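Local coordinates for protein orotidine-5-phosphate decarboxylase/orotate phosphoribosyltransferase, putative (Ompdcase-oprtase, putative) (Leishmania infantum, PDB 3QW3) that probably catalyses the decarboxylation of orotidine 5'-phosphate to UMP, as the decarboxylase domain of a longer protein that also carries an orotate phosphoribosyltransferase domain, at residues T193-V198 / D219-L224; V130-K135 / G170-V175; D5-R10 / G76-L81. One frame throughout, in Å; residues are numbered along the deposited sequence. Where two conformers were deposited one is given.

Contact 1: residues T193-V198 / D219-L224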
loop_
_atom_site.group_PDB
_atom_site.type_symbol
_atom_site.label_atom_id
_atom_site.label_comp_id
_atom_site.label_asym_id
_atom_site.label_seq_id
_atom_site.Cartn_x
_atom_site.Cartn_y
_atom_site.Cartn_z
ATOM N N THR A 193 -14.495 2.931 20.311
ATOM C CA THR A 193 -14.077 4.341 20.356
ATOM C C THR A 193 -13.440 4.890 19.075
ATOM O O THR A 193 -13.340 6.107 18.906
ATOM C CB THR A 193 -13.125 4.648 21.548
ATOM O OG1 THR A 193 -11.843 4.048 21.318
ATOM C CG2 THR A 193 -13.704 4.154 22.864
ATOM N N LEU A 194 -12.994 4.011 18.179
ATOM C CA LEU A 194 -12.231 4.475 17.021
ATOM C C LEU A 194 -13.091 5.191 15.990
ATOM O O LEU A 194 -14.242 4.839 15.795
ATOM C CB LEU A 194 -11.495 3.316 16.346
ATOM C CG LEU A 194 -10.551 2.492 17.221
ATOM C CD1 LEU A 194 -9.759 1.553 16.336
ATOM C CD2 LEU A 194 -9.615 3.372 18.048
ATOM N N TRP A 195 -12.510 6.187 15.330
ATOM C CA TRP A 195 -13.150 6.795 14.168
ATOM C C TRP A 195 -13.102 5.821 13.006
ATOM O O TRP A 195 -12.084 5.143 12.801
ATOM C CB TRP A 195 -12.439 8.084 13.773
ATOM C CG TRP A 195 -12.919 9.269 14.533
ATOM C CD1 TRP A 195 -12.507 9.683 15.769
ATOM C CD2 TRP A 195 -13.919 10.197 14.107
ATOM N NE1 TRP A 195 -13.185 10.827 16.134
ATOM C CE2 TRP A 195 -14.060 11.160 15.131
ATOM C CE3 TRP A 195 -14.710 10.313 12.953
ATOM C CZ2 TRP A 195 -14.965 12.223 15.039
ATOM C CZ3 TRP A 195 -15.614 11.373 12.863
ATOM C CH2 TRP A 195 -15.729 12.312 13.905
ATOM N N PHE A 196 -14.201 5.743 12.263
ATOM C CA PHE A 196 -14.231 4.963 11.026
ATOM C C PHE A 196 -14.244 5.925 9.846
ATOM O O PHE A 196 -14.988 6.918 9.848
ATOM C CB PHE A 196 -15.481 4.073 10.917
ATOM C CG PHE A 196 -15.641 3.035 12.003
ATOM C CD1 PHE A 196 -14.639 2.760 12.935
ATOM C CD2 PHE A 196 -16.815 2.284 12.051
ATOM C CE1 PHE A 196 -14.838 1.784 13.923
ATOM C CE2 PHE A 196 -17.013 1.304 13.027
ATOM C CZ PHE A 196 -16.021 1.061 13.961
ATOM N N LEU A 197 -13.424 5.636 8.843
ATOM C CA LEU A 197 -13.534 6.305 7.553
ATOM C C LEU A 197 -14.397 5.385 6.714
ATOM O O LEU A 197 -14.053 4.219 6.512
ATOM C CB LEU A 197 -12.153 6.509 6.923
ATOM C CG LEU A 197 -12.090 7.081 5.502
ATOM C CD1 LEU A 197 -12.692 8.482 5.396
ATOM C CD2 LEU A 197 -10.638 7.088 5.009
ATOM N N VAL A 198 -15.521 5.916 6.236
ATOM C CA VAL A 198 -16.591 5.101 5.668
ATOM C C VAL A 198 -16.843 5.489 4.211
ATOM O O VAL A 198 -17.569 6.451 3.939
ATOM C CB VAL A 198 -17.889 5.221 6.523
ATOM C CG1 VAL A 198 -18.997 4.329 5.982
ATOM C CG2 VAL A 198 -17.593 4.854 7.962
ATOM N N ASP A 219 -21.609 9.038 21.410
ATOM C CA ASP A 219 -21.610 10.502 21.378
ATOM C C ASP A 219 -22.224 11.086 20.102
ATOM O O ASP A 219 -22.261 12.306 19.932
ATOM C CB ASP A 219 -20.196 11.063 21.604
ATOM C CG ASP A 219 -19.220 10.720 20.478
ATOM O OD1 ASP A 219 -19.485 9.793 19.690
ATOM O OD2 ASP A 219 -18.175 11.393 20.386
ATOM N N GLY A 220 -22.687 10.215 19.209
ATOM C CA GLY A 220 -23.251 10.654 17.929
ATOM C C GLY A 220 -22.187 11.012 16.904
ATOM O O GLY A 220 -22.473 11.664 15.901
ATOM N N SER A 221 -20.959 10.560 17.150
ATOM C CA SER A 221 -19.821 10.865 16.279
ATOM C C SER A 221 -19.029 9.589 15.961
ATOM O O SER A 221 -19.512 8.483 16.203
ATOM C CB SER A 221 -18.932 11.921 16.941
ATOM O OG SER A 221 -18.151 12.618 15.984
ATOM N N GLY A 222 -17.828 9.741 15.402
ATOM C CA GLY A 222 -16.953 8.591 15.171
ATOM C C GLY A 222 -17.097 7.944 13.806
ATOM O O GLY A 222 -16.538 6.877 13.563
ATOM N N MET A 223 -17.852 8.579 12.917
ATOM C CA MET A 223 -17.919 8.132 11.531
ATOM C C MET A 223 -17.630 9.288 10.610
ATOM O O MET A 223 -18.183 10.379 10.763
ATOM C CB MET A 223 -19.289 7.545 11.194
ATOM C CG MET A 223 -19.456 6.099 11.584
ATOM S SD MET A 223 -21.112 5.602 11.110
ATOM C CE MET A 223 -20.913 5.161 9.388
ATOM N N LEU A 224 -16.735 9.038 9.661
ATOM C CA LEU A 224 -16.385 10.022 8.654
ATOM C C LEU A 224 -16.871 9.459 7.327
ATOM O O LEU A 224 -16.314 8.484 6.804
ATOM C CB LEU A 224 -14.868 10.259 8.623
ATOM C CG LEU A 224 -14.277 11.664 8.773
ATOM C CD1 LEU A 224 -12.808 11.651 8.337
ATOM C CD2 LEU A 224 -15.057 12.760 8.033
#

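Contact 2: residues V130-K135 / G170-V175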
loop_
_atom_site.group_PDB
_atom_site.type_symbol
_atom_site.label_atom_id
_atom_site.label_comp_id
_atom_site.label_asym_id
_atom_site.label_seq_id
_atom_site.Cartn_x
_atom_site.Cartn_y
_atom_site.Cartn_z
ATOM N N VAL A 130 -3.902 7.523 11.580
ATOM C CA VAL A 130 -3.702 6.417 10.656
ATOM C C VAL A 130 -4.994 5.621 10.592
ATOM O O VAL A 130 -5.398 4.992 11.576
ATOM C CB VAL A 130 -2.545 5.508 11.112
ATOM C CG1 VAL A 130 -2.261 4.431 10.057
ATOM C CG2 VAL A 130 -1.311 6.341 11.388
ATOM N N PHE A 131 -5.646 5.670 9.431
ATOM C CA PHE A 131 -6.843 4.881 9.187
ATOM C C PHE A 131 -6.444 3.554 8.554
ATOM O O PHE A 131 -5.983 3.519 7.413
ATOM C CB PHE A 131 -7.813 5.651 8.291
ATOM C CG PHE A 131 -8.513 6.785 8.998
ATOM C CD1 PHE A 131 -9.660 6.538 9.743
ATOM C CD2 PHE A 131 -8.029 8.087 8.905
ATOM C CE1 PHE A 131 -10.325 7.579 10.406
ATOM C CE2 PHE A 131 -8.685 9.143 9.572
ATOM C CZ PHE A 131 -9.832 8.877 10.321
ATOM N N VAL A 132 -6.618 2.473 9.309
ATOM C CA VAL A 132 -6.169 1.144 8.885
ATOM C C VAL A 132 -7.298 0.399 8.196
ATOM O O VAL A 132 -8.417 0.347 8.708
ATOM C CB VAL A 132 -5.660 0.316 10.089
ATOM C CG1 VAL A 132 -5.130 -1.037 9.613
ATOM C CG2 VAL A 132 -4.566 1.078 10.821
ATOM N N LEU A 133 -7.006 -0.186 7.037
ATOM C CA LEU A 133 -8.016 -0.961 6.316
ATOM C C LEU A 133 -8.574 -2.054 7.204
ATOM O O LEU A 133 -7.820 -2.782 7.852
ATOM C CB LEU A 133 -7.426 -1.577 5.045
ATOM C CG LEU A 133 -6.725 -0.650 4.057
ATOM C CD1 LEU A 133 -6.217 -1.494 2.873
ATOM C CD2 LEU A 133 -7.651 0.451 3.568
ATOM N N CYS A 134 -9.897 -2.165 7.241
ATOM C CA CYS A 134 -10.537 -3.171 8.082
ATOM C C CYS A 134 -11.519 -4.004 7.269
ATOM O O CYS A 134 -11.281 -5.185 7.011
ATOM C CB CYS A 134 -11.215 -2.506 9.284
ATOM S SG CYS A 134 -12.034 -3.657 10.391
ATOM N N LYS A 135 -12.610 -3.373 6.847
ATOM C CA LYS A 135 -13.598 -4.033 6.011
ATOM C C LYS A 135 -13.903 -3.158 4.812
ATOM O O LYS A 135 -14.357 -2.028 4.965
ATOM C CB LYS A 135 -14.875 -4.317 6.813
ATOM C CG LYS A 135 -15.986 -5.005 6.016
ATOM C CD LYS A 135 -15.656 -6.467 5.732
ATOM C CE LYS A 135 -16.856 -7.212 5.140
ATOM N NZ LYS A 135 -17.250 -6.727 3.779
ATOM N N GLY A 170 -3.533 6.998 20.511
ATOM C CA GLY A 170 -4.908 7.491 20.384
ATOM C C GLY A 170 -5.185 8.087 19.017
ATOM O O GLY A 170 -6.051 8.955 18.871
ATOM N N ASN A 171 -4.447 7.612 18.015
ATOM C CA ASN A 171 -4.510 8.179 16.669
ATOM C C ASN A 171 -4.845 7.169 15.578
ATOM O O ASN A 171 -4.654 7.447 14.391
ATOM C CB ASN A 171 -3.218 8.943 16.335
ATOM C CG ASN A 171 -1.966 8.054 16.331
ATOM O OD1 ASN A 171 -0.891 8.505 15.937
ATOM N ND2 ASN A 171 -2.096 6.810 16.767
ATOM N N VAL A 172 -5.338 6.004 15.991
ATOM C CA VAL A 172 -5.718 4.947 15.055
ATOM C C VAL A 172 -7.208 5.014 14.736
ATOM O O VAL A 172 -8.046 5.188 15.629
ATOM C CB VAL A 172 -5.350 3.545 15.605
ATOM C CG1 VAL A 172 -5.675 2.441 14.589
ATOM C CG2 VAL A 172 -3.877 3.514 15.969
ATOM N N GLY A 173 -7.516 4.885 13.449
ATOM C CA GLY A 173 -8.882 4.767 12.962
ATOM C C GLY A 173 -8.964 3.549 12.061
ATOM O O GLY A 173 -7.955 2.883 11.813
ATOM N N LEU A 174 -10.161 3.253 11.575
ATOM C CA LEU A 174 -10.380 2.108 10.703
ATOM C C LEU A 174 -11.117 2.509 9.441
ATOM O O LEU A 174 -11.983 3.380 9.484
ATOM C CB LEU A 174 -11.198 1.039 11.425
ATOM C CG LEU A 174 -10.529 0.347 12.613
ATOM C CD1 LEU A 174 -11.552 -0.482 13.363
ATOM C CD2 LEU A 174 -9.392 -0.529 12.133
ATOM N N VAL A 175 -10.781 1.865 8.322
ATOM C CA VAL A 175 -11.553 2.021 7.086
ATOM C C VAL A 175 -12.592 0.903 7.040
ATOM O O VAL A 175 -12.237 -0.276 7.043
ATOM C CB VAL A 175 -10.661 1.986 5.811
ATOM C CG1 VAL A 175 -11.524 2.203 4.550
ATOM C CG2 VAL A 175 -9.570 3.048 5.901
#

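Contact 3: residues D5-R10 / G76-L81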
loop_
_atom_site.group_PDB
_atom_site.type_symbol
_atom_site.label_atom_id
_atom_site.label_comp_id
_atom_site.label_asym_id
_atom_site.label_seq_id
_atom_site.Cartn_x
_atom_site.Cartn_y
_atom_site.Cartn_z
ATOM N N ASP A 5 -8.072 16.909 16.927
ATOM C CA ASP A 5 -8.482 18.251 17.373
ATOM C C ASP A 5 -9.255 18.964 16.268
ATOM O O ASP A 5 -10.305 19.571 16.517
ATOM C CB ASP A 5 -7.274 19.113 17.751
ATOM C CG ASP A 5 -6.623 18.688 19.054
ATOM O OD1 ASP A 5 -7.294 18.051 19.897
ATOM O OD2 ASP A 5 -5.424 19.008 19.224
ATOM N N LEU A 6 -8.726 18.890 15.049
ATOM C CA LEU A 6 -9.368 19.501 13.897
ATOM C C LEU A 6 -10.677 18.785 13.589
ATOM O O LEU A 6 -11.707 19.431 13.384
ATOM C CB LEU A 6 -8.444 19.497 12.672
ATOM C CG LEU A 6 -7.181 20.365 12.743
ATOM C CD1 LEU A 6 -6.236 20.005 11.619
ATOM C CD2 LEU A 6 -7.529 21.850 12.683
ATOM N N LEU A 7 -10.644 17.455 13.573
ATOM C CA LEU A 7 -11.842 16.685 13.224
ATOM C C LEU A 7 -12.966 16.847 14.243
ATOM O O LEU A 7 -14.130 16.998 13.861
ATOM C CB LEU A 7 -11.522 15.205 13.013
ATOM C CG LEU A 7 -12.672 14.342 12.473
ATOM C CD1 LEU A 7 -13.137 14.834 11.095
ATOM C CD2 LEU A 7 -12.243 12.884 12.406
ATOM N N ASN A 8 -12.627 16.812 15.531
ATOM C CA ASN A 8 -13.641 17.020 16.566
ATOM C C ASN A 8 -14.322 18.377 16.443
ATOM O O ASN A 8 -15.535 18.480 16.641
ATOM C CB ASN A 8 -13.069 16.819 17.974
ATOM C CG ASN A 8 -12.970 15.351 18.364
ATOM O OD1 ASN A 8 -13.722 14.503 17.871
ATOM N ND2 ASN A 8 -12.040 15.046 19.265
ATOM N N GLU A 9 -13.552 19.405 16.087
ATOM C CA GLU A 9 -14.115 20.734 15.843
ATOM C C GLU A 9 -15.053 20.711 14.636
ATOM O O GLU A 9 -16.166 21.224 14.708
ATOM C CB GLU A 9 -13.007 21.780 15.660
ATOM C CG GLU A 9 -13.501 23.198 15.352
ATOM C CD GLU A 9 -14.188 23.880 16.530
ATOM O OE1 GLU A 9 -14.916 24.866 16.284
ATOM O OE2 GLU A 9 -14.009 23.439 17.688
ATOM N N ARG A 10 -14.617 20.097 13.533
ATOM C CA ARG A 10 -15.476 20.004 12.356
ATOM C C ARG A 10 -16.716 19.153 12.607
ATOM O O ARG A 10 -17.772 19.446 12.055
ATOM C CB ARG A 10 -14.713 19.470 11.131
ATOM C CG ARG A 10 -13.528 20.328 10.683
ATOM C CD ARG A 10 -13.926 21.752 10.291
ATOM N NE ARG A 10 -14.775 21.800 9.099
ATOM C CZ ARG A 10 -15.236 22.924 8.559
ATOM N NH1 ARG A 10 -14.932 24.099 9.107
ATOM N NH2 ARG A 10 -15.995 22.883 7.468
ATOM N N GLY A 76 -8.052 24.568 9.246
ATOM C CA GLY A 76 -9.053 24.009 10.145
ATOM C C GLY A 76 -9.730 22.742 9.640
ATOM O O GLY A 76 -10.384 22.047 10.410
ATOM N N ILE A 77 -9.583 22.444 8.350
ATOM C CA ILE A 77 -10.167 21.224 7.784
ATOM C C ILE A 77 -9.063 20.201 7.515
ATOM O O ILE A 77 -8.176 20.450 6.699
ATOM C CB ILE A 77 -10.989 21.490 6.504
ATOM C CG1 ILE A 77 -12.002 22.627 6.734
ATOM C CG2 ILE A 77 -11.711 20.201 6.064
ATOM C CD1 ILE A 77 -12.746 23.093 5.458
ATOM N N PRO A 78 -9.121 19.048 8.204
ATOM C CA PRO A 78 -8.047 18.061 8.068
ATOM C C PRO A 78 -8.080 17.340 6.728
ATOM O O PRO A 78 -9.139 17.206 6.117
ATOM C CB PRO A 78 -8.315 17.094 9.215
ATOM C CG PRO A 78 -9.788 17.184 9.454
ATOM C CD PRO A 78 -10.168 18.606 9.142
ATOM N N VAL A 79 -6.905 16.900 6.288
ATOM C CA VAL A 79 -6.735 16.207 5.019
ATOM C C VAL A 79 -6.286 14.779 5.303
ATOM O O VAL A 79 -5.306 14.550 6.022
ATOM C CB VAL A 79 -5.690 16.926 4.134
ATOM C CG1 VAL A 79 -5.393 16.132 2.867
ATOM C CG2 VAL A 79 -6.173 18.335 3.769
ATOM N N VAL A 80 -7.016 13.826 4.733
ATOM C CA VAL A 80 -6.652 12.421 4.800
ATOM C C VAL A 80 -6.056 12.020 3.451
ATOM O O VAL A 80 -6.753 12.010 2.443
ATOM C CB VAL A 80 -7.885 11.533 5.095
ATOM C CG1 VAL A 80 -7.476 10.055 5.161
ATOM C CG2 VAL A 80 -8.574 11.975 6.394
ATOM N N LEU A 81 -4.761 11.712 3.421
ATOM C CA LEU A 81 -4.153 11.241 2.187
ATOM C C LEU A 81 -4.510 9.768 2.018
ATOM O O LEU A 81 -4.092 8.929 2.821
ATOM C CB LEU A 81 -2.630 11.450 2.196
ATOM C CG LEU A 81 -1.878 11.006 0.935
ATOM C CD1 LEU A 81 -2.329 11.773 -0.316
ATOM C CD2 LEU A 81 -0.362 11.143 1.135
HETATM O O HOH W 1 -11.197 22.468 12.801
#

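Contact 1: residues T193-V198 / D219-L224
W195 lays its indole over the backbone of G222, and this is the main side-chain feature of the contact. G222 CA sits 3.6 Å from the centroid of the W195 six-membered ring, only 14° off the ring normal. It is a CH-pi contact over the face, with the glycine displaced toward the rim. The backbone of G222, with positive phi, is one that favours glycine, because a CB would press on the carbonyl O of S221. In W195, CG stands beside the backbone N (chi1 -85°), and this carries the indole across to the other segment. The far corner of the ring reaches S221, where W195 CH2 is 3.2 Å from S221 OG. R217 adds a cation-pi contact to the indole, and L7 and A11 of helix 3-11 also pack against it.

L224 is also well covered, and its backbone makes two of the bonds. L224 N lies at the edge of the W195 ring and donates to F196 O at 2.8 Å. L224 O accepts from V198 N at 2.7 Å. A third bond runs from F196 N to G222 O (2.9 Å). These three bonds satisfy buried polar groups of both segments.

On the face that carries F196 and M223, the M223 chain bends at its third torsion (84°). This brings CE across V198, 3.6 Å from V198 CG2. L184 of helix 181-190 covers F196 and M223 from outside. L197 and L224 share the other face, which looks into the barrel. The pairing of F196 with M223 and L197 with L224 is the parallel register of two neighbouring strands, the seventh and eighth, in the TIM barrel of OMP decarboxylases.

Contact 2: residues V130-K135 / G170-V175
G173 N donates to V130 O in a short, nearly straight bond (2.8 Å). V175 N to V132 O is equally short. V132 N to G173 O and V130 N to N171 O complete a regular parallel pattern. At the C-terminal end the pattern changes. V175 O takes two donors in its carbonyl plane, C134 N at 3.0 Å and K135 N at 3.1 Å. The C134 bond is the more bent of the two, with 136° at the hydrogen. Two successive N-H groups thus point at one oxygen, and the strand departs from plain extended geometry at C134. C134 O goes on to accept a bond from Y113 OH of the second subunit, which ties this strand end to that subunit.

Strands 129-135 and 172-176 are the fifth and sixth of the TIM barrel. Their short segments cross at -37°, in keeping with the strong twist of such a barrel.

F131, L133 and V175 lie on the inner face. V175 has the most surface covered by the facing strand. Its CG2, beside the backbone N, reaches F131 CB at 3.9 Å. The same methyl lies 4.0 Å from L133 CD2, and the L133 and V175 side chains run side by side. The F131 ring leans toward G173, where no side chain intervenes: F131 CD1 is 3.8 Å from G173 CA.

V130, V132, V172 and L174 occupy the outer face. There V132 CG2 meets V172 CG1 at an oblique crossing, and L174 CD2 packs 3.9 Å from C134 CB. M123 of helix 116-123 covers the V130, V132 and V172 group, while A159 and A162 of helix 154-163 lie against L174.

Contact 3: residues D5-R10 / G76-L81
L6 and G76 bring the two backbones nearest each other, with their CA atoms 5.9 Å apart, where helix 3-11 passes beside the loop that leads into strand 80-85. The setting is the N-terminal end of a TIM barrel. The helix lies across that end, and residues 76-79 form the approach to the third strand.

No direct hydrogen bond joins the segments. A water makes the polar link instead. It donates to both L6 O and G76 O, at 3.1 Å from L6 O and 2.6 Å from G76 O. L6 O also accepts from R10 N, so this helix carbonyl serves two donors.

L6 turns toward the loop. Its CD2 lies 3.7 Å from G76 O, and its CB rests against the P78 ring, 4.0 Å from P78 CD. P78 CD touches both L6 CB and R10 CG, which are one turn apart, and L7 CD1 makes a looser contact with P78 CG. F3, from the start of the same helix, also packs on P78. L7 also packs on W195. G76 has a positive phi (100°), a backbone shape that suits glycine, and its carbonyl is turned to the helix.

R10 and P78 bury about equal surface. The aliphatic part of R10 runs past the G76 carbonyl, with R10 CD 3.6 Å from G76 O. The chain is then bent at both chi2 (-60°) and chi3 (-66°), which folds the guanidinium back over I77. R10 NH2 donates to A45 O, in the loop before strand 47-50. I77 lies against Y48 of that strand as well. The guanidinium presents one flat face to I77, whose CG1 stands over the centre of the group and 3.7 Å from R10 CZ.

How the contacts relate
From the N terminus, contact 3 comes first. The chain leading into strand 80-85 returns to helix 3-11, closing a loop of 65 residues. Contact 2 then closes a loop of 34 residues between two neighbouring strands, and contact 1 one of 20. The three loops follow in series, and none nests or crosses. Contacts 1 and 2 share the sheet: L174 bonds to W195 through its N and to L197 through its O, so strand 172-176 joins them. Contact 3 touches contact 1 where L7 packs on W195. Contacts 2 and 3 meet inside the barrel, where F131 packs on V80. Together they tie the N-terminal helix to the third, fifth, sixth, seventh and eighth strands.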